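Local coordinates for protein tRNA modification GTPase MnmE (Chlorobium tepidum, PDB 3GEE) that probably hydrolyses GTP and helps add a carboxymethylaminomethyl group to the wobble uridine U34 of certain tRNAs, at residues L122-L134 with V464-K476. Numbering follows the deposited sequence.
With FON (N-{[4-({[(6R)-2-amino-5-formyl-4-oxo-1,4,5,6,7,8-hexahydropteridin-6-yl]methyl}amino)phenyl]carbonyl}-L-glutamic acid), chain C.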
loop_
_atom_site.group_PDB
_atom_site.type_symbol
_atom_site.label_atom_id
_atom_site.label_comp_id
_atom_site.label_asym_id
_atom_site.label_seq_id
_atom_site.Cartn_x
_atom_site.Cartn_y
_atom_site.Cartn_z
ATOM N N LEU A 122 -15.188 -7.892 10.576
ATOM C CA LEU A 122 -14.180 -6.907 10.194
ATOM C C LEU A 122 -13.614 -6.295 11.462
ATOM O O LEU A 122 -14.353 -6.000 12.395
ATOM C CB LEU A 122 -14.778 -5.840 9.266
ATOM C CG LEU A 122 -13.931 -4.944 8.344
ATOM C CD1 LEU A 122 -13.514 -3.668 9.040
ATOM C CD2 LEU A 122 -12.726 -5.663 7.769
ATOM N N ALA A 123 -12.298 -6.140 11.503
ATOM C CA ALA A 123 -11.621 -5.620 12.684
ATOM C C ALA A 123 -11.917 -4.142 12.898
ATOM O O ALA A 123 -11.949 -3.363 11.949
ATOM C CB ALA A 123 -10.123 -5.843 12.571
ATOM N N GLU A 124 -12.140 -3.761 14.151
ATOM C CA GLU A 124 -12.230 -2.352 14.522
ATOM C C GLU A 124 -10.838 -1.738 14.386
ATOM O O GLU A 124 -9.859 -2.470 14.259
ATOM C CB GLU A 124 -12.749 -2.208 15.954
ATOM C CG GLU A 124 -14.190 -2.676 16.153
ATOM C CD GLU A 124 -14.826 -2.121 17.421
ATOM O OE1 GLU A 124 -15.858 -2.683 17.863
ATOM O OE2 GLU A 124 -14.303 -1.119 17.968
ATOM N N PRO A 125 -10.731 -0.398 14.398
ATOM C CA PRO A 125 -9.387 0.133 14.180
ATOM C C PRO A 125 -8.503 -0.091 15.404
ATOM O O PRO A 125 -8.959 0.081 16.540
ATOM C CB PRO A 125 -9.625 1.632 13.933
ATOM C CG PRO A 125 -11.116 1.798 13.825
ATOM C CD PRO A 125 -11.714 0.679 14.599
ATOM N N GLY A 126 -7.261 -0.507 15.163
ATOM C CA GLY A 126 -6.306 -0.783 16.233
ATOM C C GLY A 126 -6.609 -1.978 17.128
ATOM O O GLY A 126 -5.921 -2.189 18.126
ATOM N N GLU A 127 -7.618 -2.769 16.772
ATOM C CA GLU A 127 -8.051 -3.884 17.610
ATOM C C GLU A 127 -6.960 -4.934 17.833
ATOM O O GLU A 127 -6.862 -5.507 18.918
ATOM C CB GLU A 127 -9.316 -4.537 17.048
ATOM C CG GLU A 127 -9.904 -5.589 17.973
ATOM C CD GLU A 127 -11.301 -6.018 17.585
ATOM O OE1 GLU A 127 -11.698 -5.776 16.418
ATOM O OE2 GLU A 127 -11.999 -6.601 18.453
ATOM N N PHE A 128 -6.142 -5.177 16.813
ATOM C CA PHE A 128 -5.055 -6.133 16.932
ATOM C C PHE A 128 -4.082 -5.731 18.030
ATOM O O PHE A 128 -3.765 -6.540 18.902
ATOM C CB PHE A 128 -4.327 -6.310 15.603
ATOM C CG PHE A 128 -5.137 -7.020 14.565
ATOM C CD1 PHE A 128 -5.148 -8.408 14.501
ATOM C CD2 PHE A 128 -5.891 -6.305 13.642
ATOM C CE1 PHE A 128 -5.906 -9.073 13.536
ATOM C CE2 PHE A 128 -6.648 -6.962 12.670
ATOM C CZ PHE A 128 -6.653 -8.346 12.618
ATOM N N THR A 129 -3.629 -4.483 18.006
ATOM C CA THR A 129 -2.703 -4.001 19.025
ATOM C C THR A 129 -3.414 -3.892 20.369
ATOM O O THR A 129 -2.821 -4.152 21.417
ATOM C CB THR A 129 -2.062 -2.654 18.648
ATOM O OG1 THR A 129 -1.422 -2.762 17.365
ATOM C CG2 THR A 129 -1.030 -2.258 19.687
ATOM N N ARG A 130 -4.691 -3.525 20.332
ATOM C CA ARG A 130 -5.512 -3.485 21.533
ATOM C C ARG A 130 -5.510 -4.851 22.228
ATOM O O ARG A 130 -5.388 -4.939 23.458
ATOM C CB ARG A 130 -6.940 -3.081 21.181
ATOM C CG ARG A 130 -7.810 -2.804 22.371
ATOM C CD ARG A 130 -9.265 -2.873 21.987
ATOM N NE ARG A 130 -10.011 -1.802 22.637
ATOM C CZ ARG A 130 -10.247 -0.614 22.089
ATOM N NH1 ARG A 130 -9.806 -0.339 20.867
ATOM N NH2 ARG A 130 -10.932 0.301 22.762
ATOM N N ARG A 131 -5.642 -5.912 21.435
ATOM C CA ARG A 131 -5.640 -7.264 21.976
ATOM C C ARG A 131 -4.265 -7.625 22.512
ATOM O O ARG A 131 -4.159 -8.276 23.551
ATOM C CB ARG A 131 -6.103 -8.275 20.932
ATOM C CG ARG A 131 -7.601 -8.298 20.769
ATOM C CD ARG A 131 -8.016 -9.237 19.673
ATOM N NE ARG A 131 -9.468 -9.301 19.567
ATOM C CZ ARG A 131 -10.121 -10.137 18.769
ATOM N NH1 ARG A 131 -9.452 -10.988 18.004
ATOM N NH2 ARG A 131 -11.447 -10.127 18.740
ATOM N N ALA A 132 -3.220 -7.182 21.813
ATOM C CA ALA A 132 -1.847 -7.428 22.243
ATOM C C ALA A 132 -1.599 -6.810 23.618
ATOM O O ALA A 132 -0.905 -7.394 24.460
ATOM C CB ALA A 132 -0.868 -6.885 21.231
ATOM N N PHE A 133 -2.178 -5.631 23.842
ATOM C CA PHE A 133 -2.066 -4.965 25.127
ATOM C C PHE A 133 -2.930 -5.641 26.186
ATOM O O PHE A 133 -2.476 -5.867 27.309
ATOM C CB PHE A 133 -2.427 -3.482 25.024
ATOM C CG PHE A 133 -2.712 -2.848 26.355
ATOM C CD1 PHE A 133 -1.677 -2.534 27.229
ATOM C CD2 PHE A 133 -4.018 -2.594 26.747
ATOM C CE1 PHE A 133 -1.941 -1.960 28.471
ATOM C CE2 PHE A 133 -4.290 -2.024 27.986
ATOM C CZ PHE A 133 -3.250 -1.706 28.849
ATOM N N LEU A 134 -4.177 -5.940 25.826
ATOM C CA LEU A 134 -5.130 -6.559 26.747
ATOM C C LEU A 134 -4.677 -7.943 27.214
ATOM O O LEU A 134 -4.867 -8.306 28.370
ATOM C CB LEU A 134 -6.521 -6.628 26.107
ATOM C CG LEU A 134 -7.597 -5.594 26.473
ATOM C CD1 LEU A 134 -7.035 -4.273 26.970
ATOM C CD2 LEU A 134 -8.540 -5.374 25.294
ATOM N N VAL A 464 -9.523 5.923 27.702
ATOM C CA VAL A 464 -8.140 6.238 27.400
ATOM C C VAL A 464 -7.705 5.335 26.245
ATOM O O VAL A 464 -7.064 5.796 25.297
ATOM C CB VAL A 464 -7.235 6.041 28.646
ATOM C CG1 VAL A 464 -5.767 5.886 28.256
ATOM C CG2 VAL A 464 -7.411 7.201 29.625
ATOM N N LEU A 465 -8.084 4.058 26.320
ATOM C CA LEU A 465 -7.773 3.082 25.274
ATOM C C LEU A 465 -8.422 3.441 23.943
ATOM O O LEU A 465 -7.792 3.330 22.887
ATOM C CB LEU A 465 -8.220 1.677 25.685
ATOM C CG LEU A 465 -7.556 0.956 26.859
ATOM C CD1 LEU A 465 -8.179 -0.421 27.009
ATOM C CD2 LEU A 465 -6.049 0.844 26.672
ATOM N N ASN A 466 -9.683 3.868 24.005
ATOM C CA ASN A 466 -10.454 4.209 22.815
ATOM C C ASN A 466 -9.863 5.378 22.036
ATOM O O ASN A 466 -9.735 5.306 20.815
ATOM C CB ASN A 466 -11.915 4.479 23.177
ATOM C CG ASN A 466 -12.695 3.203 23.427
ATOM O OD1 ASN A 466 -12.827 2.756 24.564
ATOM N ND2 ASN A 466 -13.202 2.600 22.358
ATOM N N THR A 467 -9.486 6.441 22.743
ATOM C CA THR A 467 -8.861 7.593 22.092
ATOM C C THR A 467 -7.506 7.227 21.490
ATOM O O THR A 467 -7.092 7.819 20.498
ATOM C CB THR A 467 -8.716 8.823 23.030
ATOM O OG1 THR A 467 -7.942 8.472 24.182
ATOM C CG2 THR A 467 -10.087 9.346 23.469
ATOM N N ILE A 468 -6.828 6.245 22.080
ATOM C CA ILE A 468 -5.548 5.773 21.547
ATOM C C ILE A 468 -5.729 4.918 20.291
ATOM O O ILE A 468 -5.074 5.153 19.278
ATOM C CB ILE A 468 -4.715 5.004 22.604
ATOM C CG1 ILE A 468 -4.233 5.961 23.694
ATOM C CG2 ILE A 468 -3.514 4.306 21.950
ATOM C CD1 ILE A 468 -3.474 5.297 24.823
ATOM N N PHE A 469 -6.625 3.939 20.356
ATOM C CA PHE A 469 -6.753 2.970 19.271
ATOM C C PHE A 469 -7.653 3.399 18.111
ATOM O O PHE A 469 -7.462 2.935 16.988
ATOM C CB PHE A 469 -7.134 1.587 19.811
ATOM C CG PHE A 469 -6.065 0.966 20.665
ATOM C CD1 PHE A 469 -4.811 0.680 20.134
ATOM C CD2 PHE A 469 -6.307 0.675 22.000
ATOM C CE1 PHE A 469 -3.814 0.114 20.920
ATOM C CE2 PHE A 469 -5.317 0.106 22.797
ATOM C CZ PHE A 469 -4.068 -0.173 22.256
ATOM N N ASP A 470 -8.615 4.285 18.368
ATOM C CA ASP A 470 -9.402 4.884 17.280
ATOM C C ASP A 470 -8.486 5.643 16.323
ATOM O O ASP A 470 -8.783 5.782 15.134
ATOM C CB ASP A 470 -10.495 5.808 17.824
ATOM C CG ASP A 470 -11.718 5.045 18.323
ATOM O OD1 ASP A 470 -12.416 5.564 19.223
ATOM O OD2 ASP A 470 -11.988 3.930 17.819
ATOM N N LYS A 471 -7.365 6.112 16.866
ATOM C CA LYS A 471 -6.315 6.795 16.120
ATOM C C LYS A 471 -5.581 5.847 15.168
ATOM O O LYS A 471 -5.003 6.284 14.176
ATOM C CB LYS A 471 -5.326 7.411 17.109
ATOM C CG LYS A 471 -4.537 8.597 16.582
ATOM C CD LYS A 471 -4.065 9.494 17.725
ATOM C CE LYS A 471 -5.244 10.182 18.413
ATOM N NZ LYS A 471 -4.816 11.278 19.328
ATOM N N PHE A 472 -5.593 4.553 15.489
ATOM C CA PHE A 472 -5.004 3.513 14.643
ATOM C C PHE A 472 -5.917 3.244 13.457
ATOM O O PHE A 472 -7.078 3.645 13.458
ATOM C CB PHE A 472 -4.850 2.213 15.434
ATOM C CG PHE A 472 -3.650 2.166 16.341
ATOM C CD1 PHE A 472 -3.445 3.134 17.313
ATOM C CD2 PHE A 472 -2.749 1.112 16.250
ATOM C CE1 PHE A 472 -2.346 3.074 18.154
ATOM C CE2 PHE A 472 -1.649 1.041 17.091
ATOM C CZ PHE A 472 -1.448 2.025 18.044
ATOM N N CYS A 473 -5.399 2.547 12.455
ATOM C CA CYS A 473 -6.200 2.174 11.292
ATOM C C CYS A 473 -6.551 0.692 11.307
ATOM O O CYS A 473 -5.826 -0.116 11.891
ATOM C CB CYS A 473 -5.461 2.516 10.002
ATOM S SG CYS A 473 -3.857 1.719 9.866
ATOM N N ILE A 474 -7.662 0.352 10.653
ATOM C CA ILE A 474 -8.136 -1.026 10.539
ATOM C C ILE A 474 -7.053 -1.902 9.904
ATOM O O ILE A 474 -6.595 -1.629 8.788
ATOM C CB ILE A 474 -9.466 -1.107 9.743
ATOM C CG1 ILE A 474 -10.593 -0.429 10.529
ATOM C CG2 ILE A 474 -9.834 -2.554 9.425
ATOM C CD1 ILE A 474 -11.817 -0.081 9.698
ATOM N N GLY A 475 -6.642 -2.938 10.639
ATOM C CA GLY A 475 -5.541 -3.809 10.231
ATOM C C GLY A 475 -4.483 -3.962 11.308
ATOM O O GLY A 475 -3.748 -4.958 11.340
ATOM N N LYS A 476 -4.406 -2.970 12.191
ATOM C CA LYS A 476 -3.429 -2.965 13.275
ATOM C C LYS A 476 -4.096 -3.026 14.646
ATOM O O LYS A 476 -3.470 -2.786 15.679
ATOM C CB LYS A 476 -2.512 -1.735 13.170
ATOM C CG LYS A 476 -1.165 -1.910 13.892
ATOM C CD LYS A 476 -0.650 -3.364 13.768
ATOM C CE LYS A 476 0.768 -3.528 14.307
ATOM N NZ LYS A 476 1.355 -4.800 13.808
ATOM O OXT LYS A 476 -5.287 -3.326 14.748
HETATM N N1 FON C . 5.120 -9.986 10.614
HETATM C C2 FON C . 4.063 -10.823 10.603
HETATM N NA2 FON C . 3.987 -11.772 9.634
HETATM N N3 FON C . 3.071 -10.748 11.529
HETATM C C4 FON C . 3.076 -9.832 12.523
HETATM O O4 FON C . 2.132 -9.819 13.341
HETATM C C4A FON C . 4.218 -8.872 12.571
HETATM N N5 FON C . 4.468 -7.861 13.505
HETATM C C6 FON C . 5.901 -7.811 13.849
HETATM C C7 FON C . 6.506 -7.182 12.599
HETATM N N8 FON C . 6.328 -8.167 11.541
HETATM C C8A FON C . 5.263 -9.020 11.535
HETATM C C9 FON C . 6.258 -7.064 15.137
HETATM N N10 FON C . 5.481 -7.518 16.282
HETATM C C11 FON C . 5.140 -11.318 17.979
HETATM C C12 FON C . 5.612 -10.229 18.708
HETATM C C13 FON C . 5.721 -8.968 18.123
HETATM C C14 FON C . 5.375 -8.779 16.788
HETATM C C15 FON C . 4.884 -9.872 16.056
HETATM C C16 FON C . 4.774 -11.136 16.641
HETATM C C FON C . 5.039 -12.657 18.666
HETATM O O FON C . 4.737 -13.651 18.022
HETATM N N FON C . 5.270 -12.698 19.986
HETATM C CA FON C . 5.927 -13.760 20.742
HETATM C CB FON C . 7.402 -13.917 20.358
HETATM C CG FON C . 8.060 -15.186 20.910
HETATM C CD FON C . 9.047 -15.773 19.918
HETATM O OE1 FON C . 8.602 -16.462 18.970
HETATM O OE2 FON C . 10.273 -15.558 20.078
HETATM C CT FON C . 5.808 -13.470 22.216
HETATM O O1 FON C . 5.472 -14.392 22.996
HETATM O O2 FON C . 6.051 -12.305 22.608
HETATM C CP1 FON C . 3.566 -7.097 13.953
HETATM O O3 FON C . 3.612 -5.896 13.751
#
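Arg130 lies across one face of the Phe469 ring, its CB 4.0 Å from the ring centroid in a CH-pi contact, while Ile468 CG2 sits over the opposite face. Extended at first, with CG anti to the backbone N (chi1 -171°), and bent at chi3, the Arg130 chain runs along Phe469 and lays one guanidinium face against Phe469 CD2, the guanidinium and ring planes 46° apart. Phe472 offers a ring face to Phe469 CD1, and the Phe128 ring has Lys476 OXT at its edge. Cutting Phe469 back to an alanine would probably leave the aliphatic part of Arg130 without the ring it lies on and open a gap between helices 127-134 and 464-469. Those helices run roughly antiparallel and join the N-terminal, folate-binding part of the chain to the helical domain. The chain's C-terminal carboxylate sits at the N-terminus of helix 127-134, next to the N-cap Gly126: Phe128 N donates to Lys476 OXT (2.9 Å), and Lys476 O takes bonds from Thr129 N (2.9 Å) and Thr129 OG1 (2.7 Å), the hydroxyl approaching in the carbonyl plane. Held by its carboxylate, Lys476 sends its side chain past Thr129 OG1 to the formyl-folate, where NZ donates to FON O3.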